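PDB 6QQL: glutamine cyclotransferase, which probably converts N-terminal glutamine of peptides to pyroglutamate, as a zinc-dependent glutaminyl cyclase of the mammalian-like type II. Local coordinates for residues A25-Y34 / K294-I305; W59-F67 / V138-R146. All blocks are in the same frame, centred on the assembly; numbering follows the deposited sequence.

Contact 1: residues A25-Y34 / K294-I305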
loop_
_atom_site.group_PDB
_atom_site.type_symbol
_atom_site.label_atom_id
_atom_site.label_comp_id
_atom_site.label_asym_id
_atom_site.label_seq_id
_atom_site.Cartn_x
_atom_site.Cartn_y
_atom_site.Cartn_z
ATOM N N ALA A 25 -20.628 4.455 8.141
ATOM C CA ALA A 25 -19.249 4.164 8.528
ATOM C C ALA A 25 -19.244 3.253 9.754
ATOM O O ALA A 25 -18.935 3.685 10.860
ATOM C CB ALA A 25 -18.490 5.451 8.800
ATOM N N ASP A 26 -19.554 1.976 9.537
ATOM C CA ASP A 26 -19.757 1.025 10.620
ATOM C C ASP A 26 -18.555 0.145 10.940
ATOM O O ASP A 26 -18.316 -0.134 12.119
ATOM C CB ASP A 26 -20.953 0.121 10.295
ATOM C CG ASP A 26 -22.072 0.254 11.305
ATOM O OD1 ASP A 26 -21.886 0.990 12.298
ATOM O OD2 ASP A 26 -23.133 -0.372 11.099
ATOM N N LEU A 27 -17.778 -0.298 9.945
ATOM C CA LEU A 27 -16.849 -1.401 10.184
ATOM C C LEU A 27 -15.402 -1.002 10.423
ATOM O O LEU A 27 -14.653 -1.804 10.994
ATOM C CB LEU A 27 -16.867 -2.370 9.000
ATOM C CG LEU A 27 -18.270 -2.717 8.528
ATOM C CD1 LEU A 27 -18.219 -3.439 7.191
ATOM C CD2 LEU A 27 -18.921 -3.569 9.601
ATOM N N PHE A 28 -14.981 0.188 10.021
ATOM C CA PHE A 28 -13.571 0.539 10.033
ATOM C C PHE A 28 -13.304 1.673 11.009
ATOM O O PHE A 28 -13.968 2.711 10.959
ATOM C CB PHE A 28 -13.159 0.917 8.624
ATOM C CG PHE A 28 -11.745 1.350 8.483
ATOM C CD1 PHE A 28 -11.388 2.674 8.703
ATOM C CD2 PHE A 28 -10.779 0.455 8.022
ATOM C CE1 PHE A 28 -10.083 3.083 8.527
ATOM C CE2 PHE A 28 -9.457 0.857 7.823
ATOM C CZ PHE A 28 -9.108 2.170 8.083
ATOM N N SER A 29 -12.291 1.515 11.844
ATOM C CA SER A 29 -11.928 2.549 12.804
ATOM C C SER A 29 -10.721 3.302 12.269
ATOM O O SER A 29 -9.643 2.722 12.101
ATOM C CB SER A 29 -11.600 1.981 14.173
ATOM O OG SER A 29 -10.761 2.917 14.838
ATOM N N ALA A 30 -10.913 4.580 11.954
ATOM C CA ALA A 30 -9.782 5.376 11.505
ATOM C C ALA A 30 -8.832 5.721 12.653
ATOM O O ALA A 30 -7.623 5.897 12.420
ATOM C CB ALA A 30 -10.293 6.629 10.805
ATOM N N ASP A 31 -9.338 5.793 13.894
ATOM C CA ASP A 31 -8.444 6.079 15.013
ATOM C C ASP A 31 -7.391 4.995 15.149
ATOM O O ASP A 31 -6.196 5.282 15.289
ATOM C CB ASP A 31 -9.216 6.228 16.320
ATOM C CG ASP A 31 -9.914 7.556 16.430
ATOM O OD1 ASP A 31 -9.407 8.550 15.852
ATOM O OD2 ASP A 31 -10.933 7.612 17.157
ATOM N N SER A 32 -7.824 3.738 15.090
ATOM C CA SER A 32 -6.888 2.620 15.047
ATOM C C SER A 32 -5.930 2.749 13.860
ATOM O O SER A 32 -4.705 2.652 14.018
ATOM C CB SER A 32 -7.674 1.306 14.989
ATOM O OG SER A 32 -6.833 0.221 14.627
ATOM N N ALA A 33 -6.473 2.958 12.655
ATOM C CA ALA A 33 -5.617 3.112 11.482
ATOM C C ALA A 33 -4.603 4.234 11.674
ATOM O O ALA A 33 -3.429 4.079 11.315
ATOM C CB ALA A 33 -6.458 3.359 10.234
ATOM N N TYR A 34 -5.038 5.376 12.222
ATOM C CA TYR A 34 -4.118 6.489 12.480
ATOM C C TYR A 34 -2.985 6.072 13.422
ATOM O O TYR A 34 -1.810 6.376 13.167
ATOM C CB TYR A 34 -4.884 7.695 13.048
ATOM C CG TYR A 34 -4.007 8.906 13.324
ATOM C CD1 TYR A 34 -3.643 9.780 12.302
ATOM C CD2 TYR A 34 -3.527 9.168 14.613
ATOM C CE1 TYR A 34 -2.824 10.887 12.549
ATOM C CE2 TYR A 34 -2.709 10.271 14.869
ATOM C CZ TYR A 34 -2.360 11.128 13.831
ATOM O OH TYR A 34 -1.549 12.220 14.063
ATOM N N LYS A 294 -7.060 11.959 9.552
ATOM C CA LYS A 294 -7.858 10.797 9.937
ATOM C C LYS A 294 -9.040 10.617 9.002
ATOM O O LYS A 294 -9.397 9.482 8.666
ATOM C CB LYS A 294 -8.374 10.946 11.379
ATOM C CG LYS A 294 -7.364 10.700 12.481
ATOM C CD LYS A 294 -8.000 10.609 13.870
ATOM C CE LYS A 294 -6.914 10.652 14.984
ATOM N NZ LYS A 294 -7.381 11.046 16.363
ATOM N N ASN A 295 -9.609 11.717 8.506
ATOM C CA ASN A 295 -10.782 11.597 7.641
ATOM C C ASN A 295 -10.416 10.935 6.322
ATOM O O ASN A 295 -11.182 10.126 5.788
ATOM C CB ASN A 295 -11.413 12.968 7.398
ATOM C CG ASN A 295 -12.096 13.530 8.644
ATOM O OD1 ASN A 295 -11.921 14.705 9.002
ATOM N ND2 ASN A 295 -12.885 12.687 9.305
ATOM N N VAL A 296 -9.240 11.251 5.790
ATOM C CA VAL A 296 -8.804 10.595 4.572
ATOM C C VAL A 296 -8.524 9.121 4.846
ATOM O O VAL A 296 -8.932 8.249 4.074
ATOM C CB VAL A 296 -7.594 11.333 3.981
ATOM C CG1 VAL A 296 -7.214 10.742 2.665
ATOM C CG2 VAL A 296 -7.946 12.766 3.778
ATOM N N LEU A 297 -7.860 8.807 5.964
ATOM C CA LEU A 297 -7.738 7.397 6.344
ATOM C C LEU A 297 -9.103 6.713 6.420
ATOM O O LEU A 297 -9.258 5.588 5.926
ATOM C CB LEU A 297 -6.967 7.237 7.662
ATOM C CG LEU A 297 -5.468 7.555 7.559
ATOM C CD1 LEU A 297 -4.778 7.471 8.882
ATOM C CD2 LEU A 297 -4.825 6.620 6.566
ATOM N N ASP A 298 -10.114 7.384 7.007
ATOM C CA ASP A 298 -11.441 6.761 7.136
ATOM C C ASP A 298 -12.054 6.479 5.765
ATOM O O ASP A 298 -12.580 5.385 5.533
ATOM C CB ASP A 298 -12.389 7.632 7.989
ATOM C CG ASP A 298 -13.770 6.961 8.263
ATOM O OD1 ASP A 298 -13.846 5.913 8.929
ATOM O OD2 ASP A 298 -14.806 7.475 7.790
ATOM N N ALA A 299 -11.966 7.440 4.837
ATOM C CA ALA A 299 -12.581 7.268 3.523
ATOM C C ALA A 299 -12.033 6.044 2.807
ATOM O O ALA A 299 -12.796 5.169 2.383
ATOM C CB ALA A 299 -12.351 8.508 2.670
ATOM N N VAL A 300 -10.710 5.967 2.664
ATOM C CA VAL A 300 -10.101 4.817 2.006
ATOM C C VAL A 300 -10.440 3.548 2.761
ATOM O O VAL A 300 -10.890 2.555 2.173
ATOM C CB VAL A 300 -8.579 4.985 1.900
ATOM C CG1 VAL A 300 -7.969 3.693 1.353
ATOM C CG2 VAL A 300 -8.212 6.185 1.037
ATOM N N GLY A 301 -10.181 3.557 4.075
ATOM C CA GLY A 301 -10.425 2.379 4.894
ATOM C C GLY A 301 -11.864 1.902 4.856
ATOM O O GLY A 301 -12.138 0.726 4.599
ATOM N N GLU A 302 -12.808 2.803 5.121
ATOM C CA GLU A 302 -14.195 2.364 5.155
ATOM C C GLU A 302 -14.661 1.916 3.774
ATOM O O GLU A 302 -15.469 0.980 3.675
ATOM C CB GLU A 302 -15.100 3.471 5.692
ATOM C CG GLU A 302 -16.502 2.991 6.037
ATOM C CD GLU A 302 -16.552 2.132 7.294
ATOM O OE1 GLU A 302 -15.886 2.498 8.291
ATOM O OE2 GLU A 302 -17.262 1.098 7.282
ATOM N N THR A 303 -14.121 2.518 2.700
ATOM C CA THR A 303 -14.446 2.046 1.350
ATOM C C THR A 303 -13.944 0.624 1.135
ATOM O O THR A 303 -14.712 -0.267 0.756
ATOM C CB THR A 303 -13.877 2.986 0.267
ATOM O OG1 THR A 303 -14.519 4.271 0.308
ATOM C CG2 THR A 303 -14.105 2.404 -1.094
ATOM N N VAL A 304 -12.671 0.373 1.427
ATOM C CA VAL A 304 -12.106 -0.926 1.088
ATOM C C VAL A 304 -12.756 -2.031 1.910
ATOM O O VAL A 304 -13.100 -3.090 1.373
ATOM C CB VAL A 304 -10.578 -0.902 1.263
ATOM C CG1 VAL A 304 -10.012 -2.282 1.146
ATOM C CG2 VAL A 304 -9.970 -0.011 0.228
ATOM N N ILE A 305 -12.944 -1.810 3.216
ATOM C CA ILE A 305 -13.581 -2.830 4.053
ATOM C C ILE A 305 -15.006 -3.128 3.562
ATOM O O ILE A 305 -15.420 -4.291 3.482
ATOM C CB ILE A 305 -13.526 -2.414 5.539
ATOM C CG1 ILE A 305 -13.732 -3.626 6.446
ATOM C CG2 ILE A 305 -14.565 -1.369 5.895
ATOM C CD1 ILE A 305 -13.023 -3.527 7.756
#

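Contact 2: residues W59-F67 / V138-R146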
loop_
_atom_site.group_PDB
_atom_site.type_symbol
_atom_site.label_atom_id
_atom_site.label_comp_id
_atom_site.label_asym_id
_atom_site.label_seq_id
_atom_site.Cartn_x
_atom_site.Cartn_y
_atom_site.Cartn_z
ATOM N N TRP A 59 7.658 -6.199 14.083
ATOM C CA TRP A 59 6.411 -5.713 14.653
ATOM C C TRP A 59 5.255 -5.822 13.666
ATOM O O TRP A 59 4.134 -6.171 14.061
ATOM C CB TRP A 59 6.591 -4.269 15.092
ATOM C CG TRP A 59 5.328 -3.676 15.520
ATOM C CD1 TRP A 59 4.678 -3.883 16.711
ATOM C CD2 TRP A 59 4.513 -2.790 14.762
ATOM N NE1 TRP A 59 3.504 -3.163 16.738
ATOM C CE2 TRP A 59 3.382 -2.478 15.558
ATOM C CE3 TRP A 59 4.626 -2.221 13.494
ATOM C CZ2 TRP A 59 2.385 -1.615 15.129
ATOM C CZ3 TRP A 59 3.616 -1.368 13.060
ATOM C CH2 TRP A 59 2.515 -1.071 13.881
ATOM N N LEU A 60 5.494 -5.509 12.385
ATOM C CA LEU A 60 4.488 -5.785 11.367
ATOM C C LEU A 60 4.067 -7.245 11.415
ATOM O O LEU A 60 2.875 -7.564 11.513
ATOM C CB LEU A 60 5.021 -5.443 9.978
ATOM C CG LEU A 60 5.124 -3.962 9.618
ATOM C CD1 LEU A 60 5.786 -3.786 8.240
ATOM C CD2 LEU A 60 3.756 -3.255 9.703
ATOM N N VAL A 61 5.046 -8.153 11.349
ATOM C CA VAL A 61 4.718 -9.573 11.346
ATOM C C VAL A 61 3.989 -9.953 12.632
ATOM O O VAL A 61 2.856 -10.451 12.601
ATOM C CB VAL A 61 5.989 -10.417 11.133
ATOM C CG1 VAL A 61 5.663 -11.899 11.245
ATOM C CG2 VAL A 61 6.613 -10.122 9.776
ATOM N N ALA A 62 4.589 -9.647 13.781
ATOM C CA ALA A 62 3.945 -9.959 15.049
ATOM C C ALA A 62 2.509 -9.453 15.070
ATOM O O ALA A 62 1.573 -10.201 15.383
ATOM C CB ALA A 62 4.742 -9.339 16.191
ATOM N N THR A 63 2.314 -8.191 14.679
ATOM C CA THR A 63 0.990 -7.590 14.757
ATOM C C THR A 63 0.001 -8.343 13.879
ATOM O O THR A 63 -1.124 -8.639 14.311
ATOM C CB THR A 63 1.073 -6.111 14.369
ATOM O OG1 THR A 63 1.883 -5.408 15.322
ATOM C CG2 THR A 63 -0.298 -5.483 14.322
ATOM N N LEU A 64 0.415 -8.686 12.651
ATOM C CA LEU A 64 -0.467 -9.435 11.764
ATOM C C LEU A 64 -0.795 -10.806 12.335
ATOM O O LEU A 64 -1.955 -11.237 12.304
ATOM C CB LEU A 64 0.167 -9.582 10.387
ATOM C CG LEU A 64 0.216 -8.340 9.509
ATOM C CD1 LEU A 64 1.027 -8.647 8.253
ATOM C CD2 LEU A 64 -1.183 -7.888 9.169
ATOM N N ARG A 65 0.210 -11.502 12.874
ATOM C CA ARG A 65 -0.053 -12.787 13.509
ATOM C C ARG A 65 -1.044 -12.609 14.649
ATOM O O ARG A 65 -1.923 -13.456 14.849
ATOM C CB ARG A 65 1.247 -13.419 14.018
ATOM C CG ARG A 65 2.284 -13.752 12.974
ATOM C CD ARG A 65 3.223 -14.856 13.439
ATOM N NE ARG A 65 3.947 -15.493 12.328
ATOM C CZ ARG A 65 5.245 -15.329 12.043
ATOM N NH1 ARG A 65 6.020 -14.543 12.786
ATOM N NH2 ARG A 65 5.776 -15.979 11.010
ATOM N N SER A 66 -0.930 -11.504 15.397
ATOM C CA SER A 66 -1.843 -11.258 16.510
ATOM C C SER A 66 -3.281 -11.013 16.051
ATOM O O SER A 66 -4.205 -11.073 16.870
ATOM C CB SER A 66 -1.362 -10.059 17.344
ATOM O OG SER A 66 -1.738 -8.807 16.768
ATOM N N PHE A 67 -3.487 -10.726 14.769
ATOM C CA PHE A 67 -4.810 -10.531 14.194
ATOM C C PHE A 67 -5.344 -11.785 13.489
ATOM O O PHE A 67 -6.295 -11.699 12.700
ATOM C CB PHE A 67 -4.783 -9.340 13.233
ATOM C CG PHE A 67 -4.559 -8.003 13.909
ATOM C CD1 PHE A 67 -4.964 -7.790 15.211
ATOM C CD2 PHE A 67 -3.946 -6.949 13.227
ATOM C CE1 PHE A 67 -4.763 -6.544 15.823
ATOM C CE2 PHE A 67 -3.744 -5.706 13.835
ATOM C CZ PHE A 67 -4.151 -5.500 15.123
ATOM N N VAL A 138 0.115 0.610 4.927
ATOM C CA VAL A 138 0.220 -0.430 5.940
ATOM C C VAL A 138 -0.789 -0.189 7.058
ATOM O O VAL A 138 -1.422 -1.133 7.565
ATOM C CB VAL A 138 1.660 -0.498 6.469
ATOM C CG1 VAL A 138 1.791 -1.631 7.467
ATOM C CG2 VAL A 138 2.619 -0.665 5.304
ATOM N N GLY A 139 -0.949 1.077 7.463
ATOM C CA GLY A 139 -1.835 1.388 8.570
ATOM C C GLY A 139 -3.275 1.005 8.292
ATOM O O GLY A 139 -3.941 0.394 9.130
ATOM N N VAL A 140 -3.779 1.351 7.109
ATOM C CA VAL A 140 -5.138 0.941 6.768
ATOM C C VAL A 140 -5.232 -0.582 6.711
ATOM O O VAL A 140 -6.079 -1.200 7.373
ATOM C CB VAL A 140 -5.602 1.605 5.461
ATOM C CG1 VAL A 140 -6.968 1.075 5.052
ATOM C CG2 VAL A 140 -5.665 3.107 5.635
ATOM N N LEU A 141 -4.324 -1.215 5.972
ATOM C CA LEU A 141 -4.383 -2.666 5.825
ATOM C C LEU A 141 -4.130 -3.388 7.154
ATOM O O LEU A 141 -4.600 -4.517 7.344
ATOM C CB LEU A 141 -3.388 -3.101 4.752
ATOM C CG LEU A 141 -3.758 -2.611 3.344
ATOM C CD1 LEU A 141 -2.745 -3.082 2.313
ATOM C CD2 LEU A 141 -5.189 -3.003 2.946
ATOM N N LEU A 142 -3.392 -2.766 8.079
ATOM C CA LEU A 142 -3.338 -3.287 9.441
ATOM C C LEU A 142 -4.717 -3.284 10.091
ATOM O O LEU A 142 -5.120 -4.264 10.732
ATOM C CB LEU A 142 -2.382 -2.459 10.286
ATOM C CG LEU A 142 -0.893 -2.696 10.128
ATOM C CD1 LEU A 142 -0.201 -1.664 10.982
ATOM C CD2 LEU A 142 -0.480 -4.134 10.481
ATOM N N GLU A 143 -5.439 -2.162 9.984
ATOM C CA GLU A 143 -6.731 -2.095 10.654
ATOM C C GLU A 143 -7.746 -2.997 9.977
ATOM O O GLU A 143 -8.602 -3.582 10.660
ATOM C CB GLU A 143 -7.230 -0.651 10.739
ATOM C CG GLU A 143 -8.752 -0.493 10.929
ATOM C CD GLU A 143 -9.303 -0.919 12.284
ATOM O OE1 GLU A 143 -8.550 -1.447 13.144
ATOM O OE2 GLU A 143 -10.513 -0.670 12.501
ATOM N N ILE A 144 -7.648 -3.161 8.655
ATOM C CA ILE A 144 -8.474 -4.168 7.997
ATOM C C ILE A 144 -8.128 -5.552 8.521
ATOM O O ILE A 144 -9.015 -6.335 8.893
ATOM C CB ILE A 144 -8.350 -4.065 6.467
ATOM C CG1 ILE A 144 -8.922 -2.712 6.015
ATOM C CG2 ILE A 144 -9.062 -5.239 5.781
ATOM C CD1 ILE A 144 -8.813 -2.450 4.553
ATOM N N ALA A 145 -6.830 -5.850 8.610
ATOM C CA ALA A 145 -6.412 -7.148 9.122
ATOM C C ALA A 145 -7.055 -7.441 10.470
ATOM O O ALA A 145 -7.601 -8.527 10.682
ATOM C CB ALA A 145 -4.892 -7.201 9.235
ATOM N N ARG A 146 -7.056 -6.462 11.377
ATOM C CA ARG A 146 -7.645 -6.700 12.689
ATOM C C ARG A 146 -9.116 -7.074 12.570
ATOM O O ARG A 146 -9.567 -8.061 13.168
ATOM C CB ARG A 146 -7.465 -5.479 13.592
ATOM C CG ARG A 146 -8.017 -5.700 14.993
ATOM C CD ARG A 146 -7.745 -4.523 15.916
ATOM N NE ARG A 146 -8.269 -3.275 15.394
ATOM C CZ ARG A 146 -9.466 -2.788 15.692
ATOM N NH1 ARG A 146 -10.271 -3.455 16.513
ATOM N NH2 ARG A 146 -9.853 -1.627 15.176
#

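Contact 1: residues A25-Y34 / K294-I305
Phe28 lies flat on the helix 294-305 at Gly301: Gly301 CA stands over the centre of the ring in a CH-pi contact, 3.4 Å from the centroid and 13° off the normal. Ile305 CG2 closes against Phe28 CB, and Ala30 CB meets Asp298 CB at 3.7 Å, with Asp298 OD2 hydrogen-bonded to Tyr237 OH. Beside this packed centre the carboxylate of Glu302 takes two backbone N-H groups of the loop. Leu27 N reaches Glu302 OE2 at 3.1 Å on its syn lone pair, and Phe28 N reaches Glu302 OE1 at 3.0 Å, from the syn side but 27° out of the carboxylate plane. A bend at chi2 (72°) curls the Glu302 chain up to these amides.

The Lys294 end is looser and faces solvent. Lys294 passes across Tyr34, its CE above the ring face 4.0 Å from the centroid, to a salt bridge from NZ to Asp31 OD1, at 3.3 Å a weak hydrogen bond.

Asp26, Phe28, Asp298 and Glu302 bind magnesium in another structure of this protein; here the ion is absent. Phe28 O, Asp298 OD1 and Glu302 OE1 form a cluster of acceptors consistent with a cation site, while the Asp26 carboxylate is turned away from it.

Contact 2: residues W59-F67 / V138-R146
Two helices of the alpha/beta fold, 51-66 and 131-149, run side by side here in nearly the same direction, their local axes 9.6 Å apart and inclined by 26°. Leu142 is the knob of the interface, set into a hole formed by Trp59, Leu60, Thr63 and Leu64. Its two methyls divide the work: Leu142 CD1 approaches Trp59 CH2 at 4.0 Å, while Leu142 CD2 lies against Leu64 CD2, also at 4.0 Å, and near Thr63 CG2. Leu64 CD2 serves a second neighbour, Ala145 CB. At the start of the paired segments Leu60 and Val138 cross at about a right angle, Leu60 CD2 touching Val138 CG1.

Phe67, just past the end of its helix, closes the other end. Its ring rests on the aliphatic part of Arg146: Arg146 CB sits over the centre of one face, 3.5 Å from the centroid and 5° off the normal, and Arg146 CG lies over the same face near Phe67 CE1. Thr63 O and Ser66 OG lie above the opposite face, offset toward the rim. Beyond CG the Arg146 chain bends at chi3 (56°), and the guanidinium leads back toward Glu143 on its own helix, in a pairing modelled too short for its detail to be trusted.

Thr63 OG1 donates to Trp59 O within its own helix, and Phe67 O is hydrogen-bonded to Tyr95 OH. Phe162 of strand 157-163 touches Leu64 and Val138, Ile91 and Ala93 of strand 85-95 pack on Leu60 and Leu64 respectively, and Phe36 of helix 30-42 touches Leu142.

Helix 131-149 joins the two contacts. One side of it packs on 59-67 in contact 2, while Glu143 reaches over to contact 1, accepting from Ser29 N and probably hydrogen-bonded to Ser32 OG, with its CG against the Phe28 ring. Contact 2 is a buried, apolar helix pair close to the sheet, nested within the chain loop that contact 1 closes. Contact 1, only partly buried, brings the modelled N-terminal end onto the last helix, and carboxylate-to-amide bonds and a salt bridge add to its packing. CH-pi contacts occur in both: Phe28 and Tyr34 in contact 1, on a glycine CA and a lysine chain, and Phe67 on an arginine chain in contact 2.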